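Local coordinates for mandelate racemase/muconate lactonizing protein (Paenibacillus sp., PDB 3V5C) that probably dehydrates galacturonate as a magnesium-dependent member of the enolase superfamily, at residues A274-I287 with H304-G318. The protein carries 1 engineered substitution. Residues are numbered along the deposited sequence; the frame is centred on the assembly and turned at random.
Sequences ATRGRVDVLQYDII and HGLRSAPHCYGNAYG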
loop_
_atom_site.group_PDB
_atom_site.type_symbol
_atom_site.label_atom_id
_atom_site.label_comp_id
_atom_site.label_asym_id
_atom_site.label_seq_id
_atom_site.Cartn_x
_atom_site.Cartn_y
_atom_site.Cartn_z
ATOM N N ALA A 274 -9.465 -10.625 -14.224
ATOM C CA ALA A 274 -8.311 -11.305 -13.653
ATOM C C ALA A 274 -8.510 -12.822 -13.588
ATOM O O ALA A 274 -7.603 -13.588 -13.937
ATOM C CB ALA A 274 -7.981 -10.743 -12.267
ATOM N N THR A 275 -9.693 -13.248 -13.143
ATOM C CA THR A 275 -9.980 -14.678 -13.078
ATOM C C THR A 275 -9.968 -15.301 -14.472
ATOM O O THR A 275 -9.774 -16.508 -14.609
ATOM C CB THR A 275 -11.317 -14.999 -12.368
ATOM O OG1 THR A 275 -12.417 -14.616 -13.203
ATOM C CG2 THR A 275 -11.405 -14.301 -11.035
ATOM N N ARG A 276 -10.161 -14.491 -15.514
ATOM C CA ARG A 276 -10.056 -15.009 -16.876
ATOM C C ARG A 276 -8.646 -14.922 -17.473
ATOM O O ARG A 276 -8.425 -15.246 -18.643
ATOM C CB ARG A 276 -11.093 -14.359 -17.800
ATOM C CG ARG A 276 -12.524 -14.798 -17.510
ATOM C CD ARG A 276 -13.454 -14.493 -18.678
ATOM N NE ARG A 276 -13.789 -13.070 -18.787
ATOM C CZ ARG A 276 -14.830 -12.498 -18.202
ATOM N NH1 ARG A 276 -15.637 -13.217 -17.425
ATOM N NH2 ARG A 276 -15.061 -11.201 -18.373
ATOM N N GLY A 277 -7.687 -14.480 -16.661
ATOM C CA GLY A 277 -6.291 -14.505 -17.052
ATOM C C GLY A 277 -5.714 -13.235 -17.650
ATOM O O GLY A 277 -4.577 -13.240 -18.105
ATOM N N ARG A 278 -6.477 -12.144 -17.630
ATOM C CA ARG A 278 -6.034 -10.911 -18.282
ATOM C C ARG A 278 -5.198 -10.012 -17.364
ATOM O O ARG A 278 -4.466 -9.135 -17.854
ATOM C CB ARG A 278 -7.233 -10.115 -18.825
ATOM C CG ARG A 278 -7.922 -10.721 -20.067
ATOM C CD ARG A 278 -8.724 -11.952 -19.694
ATOM N NE ARG A 278 -9.726 -12.314 -20.699
ATOM C CZ ARG A 278 -9.548 -13.233 -21.645
ATOM N NH1 ARG A 278 -8.389 -13.872 -21.768
ATOM N NH2 ARG A 278 -10.538 -13.504 -22.490
ATOM N N VAL A 279 -5.297 -10.241 -16.051
ATOM C CA VAL A 279 -4.613 -9.420 -15.048
ATOM C C VAL A 279 -4.124 -10.363 -13.950
ATOM O O VAL A 279 -4.843 -11.290 -13.574
ATOM C CB VAL A 279 -5.560 -8.338 -14.450
ATOM C CG1 VAL A 279 -4.906 -7.625 -13.275
ATOM C CG2 VAL A 279 -6.004 -7.327 -15.529
ATOM N N ASP A 280 -2.890 -10.169 -13.473
ATOM C CA ASP A 280 -2.263 -11.122 -12.554
ATOM C C ASP A 280 -2.202 -10.660 -11.104
ATOM O O ASP A 280 -2.246 -11.475 -10.192
ATOM C CB ASP A 280 -0.837 -11.408 -13.019
ATOM C CG ASP A 280 -0.800 -11.891 -14.444
ATOM O OD1 ASP A 280 -1.453 -12.919 -14.738
ATOM O OD2 ASP A 280 -0.160 -11.229 -15.275
ATOM N N VAL A 281 -2.083 -9.347 -10.904
ATOM C CA VAL A 281 -1.815 -8.773 -9.599
ATOM C C VAL A 281 -2.837 -7.677 -9.357
ATOM O O VAL A 281 -3.005 -6.791 -10.190
ATOM C CB VAL A 281 -0.419 -8.116 -9.570
ATOM C CG1 VAL A 281 -0.168 -7.457 -8.228
ATOM C CG2 VAL A 281 0.674 -9.142 -9.874
ATOM N N LEU A 282 -3.536 -7.762 -8.235
ATOM C CA LEU A 282 -4.599 -6.802 -7.914
ATOM C C LEU A 282 -4.126 -5.815 -6.860
ATOM O O LEU A 282 -3.506 -6.202 -5.862
ATOM C CB LEU A 282 -5.852 -7.519 -7.421
ATOM C CG LEU A 282 -6.714 -8.225 -8.477
ATOM C CD1 LEU A 282 -7.145 -7.242 -9.576
ATOM C CD2 LEU A 282 -5.999 -9.427 -9.068
ATOM N N GLN A 283 -4.455 -4.544 -7.053
ATOM C CA GLN A 283 -3.807 -3.495 -6.274
ATOM C C GLN A 283 -4.757 -2.518 -5.620
ATOM O O GLN A 283 -4.429 -1.346 -5.475
ATOM C CB GLN A 283 -2.811 -2.732 -7.170
ATOM C CG GLN A 283 -1.778 -3.653 -7.828
ATOM C CD GLN A 283 -0.815 -2.877 -8.702
ATOM O OE1 GLN A 283 -1.217 -2.254 -9.682
ATOM N NE2 GLN A 283 0.466 -2.903 -8.342
ATOM N N TYR A 284 -5.921 -3.004 -5.192
ATOM C CA TYR A 284 -6.793 -2.182 -4.360
ATOM C C TYR A 284 -6.032 -1.610 -3.172
ATOM O O TYR A 284 -5.147 -2.238 -2.607
ATOM C CB TYR A 284 -8.031 -2.970 -3.903
ATOM C CG TYR A 284 -8.777 -3.521 -5.080
ATOM C CD1 TYR A 284 -9.728 -2.756 -5.720
ATOM C CD2 TYR A 284 -8.486 -4.783 -5.587
ATOM C CE1 TYR A 284 -10.405 -3.240 -6.839
ATOM C CE2 TYR A 284 -9.148 -5.277 -6.704
ATOM C CZ TYR A 284 -10.097 -4.501 -7.320
ATOM O OH TYR A 284 -10.761 -5.007 -8.422
ATOM N N ASP A 285 -6.378 -0.384 -2.817
ATOM C CA ASP A 285 -5.642 0.367 -1.800
ATOM C C ASP A 285 -5.889 -0.176 -0.380
ATOM O O ASP A 285 -6.989 -0.644 -0.051
ATOM C CB ASP A 285 -6.036 1.849 -1.923
ATOM C CG ASP A 285 -5.313 2.762 -0.934
ATOM O OD1 ASP A 285 -4.209 3.249 -1.274
ATOM O OD2 ASP A 285 -5.886 3.065 0.137
ATOM N N ILE A 286 -4.841 -0.108 0.437
ATOM C CA ILE A 286 -4.822 -0.650 1.801
ATOM C C ILE A 286 -5.705 0.127 2.789
ATOM O O ILE A 286 -6.081 -0.402 3.843
ATOM C CB ILE A 286 -3.364 -0.747 2.302
ATOM C CG1 ILE A 286 -3.279 -1.493 3.626
ATOM C CG2 ILE A 286 -2.749 0.651 2.441
ATOM C CD1 ILE A 286 -3.746 -2.926 3.560
ATOM N N ILE A 287 -6.020 1.377 2.465
ATOM C CA ILE A 287 -6.896 2.210 3.289
ATOM C C ILE A 287 -8.340 2.174 2.750
ATOM O O ILE A 287 -9.298 2.015 3.511
ATOM C CB ILE A 287 -6.421 3.674 3.337
ATOM C CG1 ILE A 287 -4.942 3.778 3.723
ATOM C CG2 ILE A 287 -7.287 4.499 4.301
ATOM C CD1 ILE A 287 -4.618 3.221 5.085
ATOM N N HIS A 304 -8.142 -18.269 -6.679
ATOM C CA HIS A 304 -7.995 -18.230 -8.135
ATOM C C HIS A 304 -6.547 -18.248 -8.603
ATOM O O HIS A 304 -6.288 -18.207 -9.806
ATOM C CB HIS A 304 -8.715 -17.007 -8.703
ATOM C CG HIS A 304 -10.202 -17.161 -8.756
ATOM N ND1 HIS A 304 -11.035 -16.715 -7.753
ATOM C CD2 HIS A 304 -11.004 -17.724 -9.692
ATOM C CE1 HIS A 304 -12.289 -16.994 -8.069
ATOM N NE2 HIS A 304 -12.296 -17.610 -9.238
ATOM N N GLY A 305 -5.612 -18.304 -7.656
ATOM C CA GLY A 305 -4.195 -18.290 -7.957
ATOM C C GLY A 305 -3.744 -16.899 -8.361
ATOM O O GLY A 305 -2.702 -16.737 -9.006
ATOM N N LEU A 306 -4.514 -15.892 -7.963
ATOM C CA LEU A 306 -4.172 -14.513 -8.293
ATOM C C LEU A 306 -3.346 -13.882 -7.170
ATOM O O LEU A 306 -3.364 -14.362 -6.034
ATOM C CB LEU A 306 -5.442 -13.706 -8.556
ATOM C CG LEU A 306 -6.199 -14.117 -9.821
ATOM C CD1 LEU A 306 -7.591 -13.476 -9.843
ATOM C CD2 LEU A 306 -5.395 -13.749 -11.075
ATOM N N ARG A 307 -2.642 -12.794 -7.489
ATOM C CA ARG A 307 -1.702 -12.190 -6.555
ATOM C C ARG A 307 -2.236 -10.885 -5.988
ATOM O O ARG A 307 -2.938 -10.146 -6.673
ATOM C CB ARG A 307 -0.374 -11.913 -7.266
ATOM C CG ARG A 307 0.306 -13.170 -7.790
ATOM C CD ARG A 307 1.224 -12.804 -8.927
ATOM N NE ARG A 307 1.746 -13.984 -9.608
ATOM C CZ ARG A 307 2.910 -14.545 -9.327
ATOM N NH1 ARG A 307 3.671 -14.050 -8.357
ATOM N NH2 ARG A 307 3.318 -15.609 -10.008
ATOM N N SER A 308 -1.860 -10.603 -4.745
ATOM C CA SER A 308 -2.309 -9.423 -4.023
ATOM C C SER A 308 -1.129 -8.481 -3.790
ATOM O O SER A 308 -0.109 -8.880 -3.225
ATOM C CB SER A 308 -2.873 -9.839 -2.654
ATOM O OG SER A 308 -4.076 -10.591 -2.784
ATOM N N ALA A 309 -1.282 -7.224 -4.189
ATOM C CA ALA A 309 -0.274 -6.206 -3.925
ATOM C C ALA A 309 -0.976 -4.906 -3.607
ATOM O O ALA A 309 -1.151 -4.062 -4.475
ATOM C CB ALA A 309 0.659 -6.030 -5.132
ATOM N N PRO A 310 -1.422 -4.756 -2.360
ATOM C CA PRO A 310 -2.219 -3.595 -1.966
ATOM C C PRO A 310 -1.512 -2.294 -2.257
ATOM O O PRO A 310 -0.335 -2.117 -1.914
ATOM C CB PRO A 310 -2.371 -3.770 -0.455
ATOM C CG PRO A 310 -2.268 -5.247 -0.255
ATOM C CD PRO A 310 -1.229 -5.702 -1.249
ATOM N N HIS A 311 -2.217 -1.380 -2.909
ATOM C CA HIS A 311 -1.646 -0.071 -3.164
ATOM C C HIS A 311 -1.485 0.707 -1.868
ATOM O O HIS A 311 -2.330 0.664 -0.960
ATOM C CB HIS A 311 -2.532 0.704 -4.149
ATOM C CG HIS A 311 -2.149 2.140 -4.307
ATOM N ND1 HIS A 311 -2.603 3.132 -3.467
ATOM C CD2 HIS A 311 -1.345 2.752 -5.212
ATOM C CE1 HIS A 311 -2.105 4.294 -3.849
ATOM N NE2 HIS A 311 -1.337 4.091 -4.903
ATOM N N CYS A 312 -0.386 1.427 -1.765
ATOM C CA CYS A 312 -0.231 2.355 -0.671
ATOM C C CYS A 312 0.634 3.490 -1.155
ATOM O O CYS A 312 1.799 3.298 -1.484
ATOM C CB CYS A 312 0.415 1.690 0.544
ATOM S SG CYS A 312 0.510 2.835 1.924
ATOM N N TYR A 313 0.042 4.669 -1.207
ATOM C CA TYR A 313 0.771 5.888 -1.490
ATOM C C TYR A 313 -0.077 7.029 -1.000
ATOM O O TYR A 313 -1.296 7.032 -1.199
ATOM C CB TYR A 313 1.109 6.064 -2.967
ATOM C CG TYR A 313 2.212 7.091 -3.149
ATOM C CD1 TYR A 313 3.543 6.740 -2.996
ATOM C CD2 TYR A 313 1.907 8.425 -3.404
ATOM C CE1 TYR A 313 4.557 7.684 -3.153
ATOM C CE2 TYR A 313 2.916 9.390 -3.545
ATOM C CZ TYR A 313 4.232 9.009 -3.417
ATOM O OH TYR A 313 5.247 9.940 -3.552
ATOM N N GLY A 314 0.564 7.993 -0.353
ATOM C CA GLY A 314 -0.143 9.130 0.210
ATOM C C GLY A 314 -0.532 8.912 1.656
ATOM O O GLY A 314 -1.033 9.820 2.310
ATOM N N ASN A 315 -0.277 7.715 2.161
ATOM C CA ASN A 315 -0.600 7.430 3.553
ATOM C C ASN A 315 0.424 6.492 4.176
ATOM O O ASN A 315 0.445 5.274 3.904
ATOM C CB ASN A 315 -2.018 6.853 3.658
ATOM C CG ASN A 315 -2.494 6.745 5.082
ATOM O OD1 ASN A 315 -1.712 6.460 6.004
ATOM N ND2 ASN A 315 -3.799 6.963 5.282
ATOM N N ALA A 316 1.304 7.057 4.998
ATOM C CA ALA A 316 2.393 6.293 5.579
ATOM C C ALA A 316 1.876 5.125 6.399
ATOM O O ALA A 316 2.490 4.060 6.417
ATOM C CB ALA A 316 3.298 7.185 6.427
ATOM N N TYR A 317 0.734 5.314 7.050
ATOM C CA TYR A 317 0.226 4.275 7.943
ATOM C C TYR A 317 -0.039 2.979 7.184
ATOM O O TYR A 317 0.131 1.889 7.716
ATOM C CB TYR A 317 -1.056 4.747 8.623
ATOM C CG TYR A 317 -1.581 3.785 9.663
ATOM C CD1 TYR A 317 -2.483 2.783 9.318
ATOM C CD2 TYR A 317 -1.147 3.868 10.983
ATOM C CE1 TYR A 317 -2.963 1.907 10.273
ATOM C CE2 TYR A 317 -1.621 2.977 11.965
ATOM C CZ TYR A 317 -2.529 2.006 11.583
ATOM O OH TYR A 317 -3.013 1.127 12.518
ATOM N N GLY A 318 -0.456 3.101 5.924
ATOM C CA GLY A 318 -0.784 1.936 5.120
ATOM C C GLY A 318 0.369 0.986 4.874
ATOM O O GLY A 318 0.153 -0.192 4.595
HETATM O O HOH W 1 -1.291 -14.403 -10.564
HETATM O O HOH W 2 1.727 -2.614 -5.373
HETATM O O HOH W 3 -2.546 4.563 0.495
#
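R307 N donates to D280 O, L282 N to R307 O and A309 N to L282 O, so the short strands 281-282 and 307-308 run parallel, with V281 paired to R307 and L282 to S308. Past the strands the two chains stay together: H311 N bonds Y284 O at 3.1 Å, and I286 N returns a bond to H311 O at 3.0 Å. The main side-chain link is D285 with H311. With CG anti to the backbone N (chi1 -179°), D285 brings OD1 to H311 ND1 at 2.7 Å; OD1 lies in the plane of the imidazole and uses its anti lone pair, and carboxylate and ring are turned 44° apart. A water also donates to OD1 while accepting from Y313 N, and OD2 takes I287 N at 2.9 Å from above the carboxylate plane, closing an Asx turn. An alanine here would leave H311 ND1 and I287 N without this acceptor, and the imidazole would probably be freer to turn. Apolar contacts accompany the backbone bonds along the length of the contact. V281 CG1 meets A309 CB at 3.5 Å, I286 CG2 lies 3.6 Å from G318 CA, and L306 lays CD1 against A274 CB. At the far end T275 CG2 sits over the face of the H304 ring, 3.8 Å from its centroid, a CH-pi contact. Q283 NE2 hydrogen-bonds E233 OE1, its side chain about 7 Å from the bound magnesium ion. With helix 291-303 between them, strands 281-282 and 307-308 form a right-handed beta-alpha-beta crossover of the enolase-superfamily barrel, with the magnesium ligands E238 and D261 at, or just beyond, the C-terminal ends of neighbouring barrel strands.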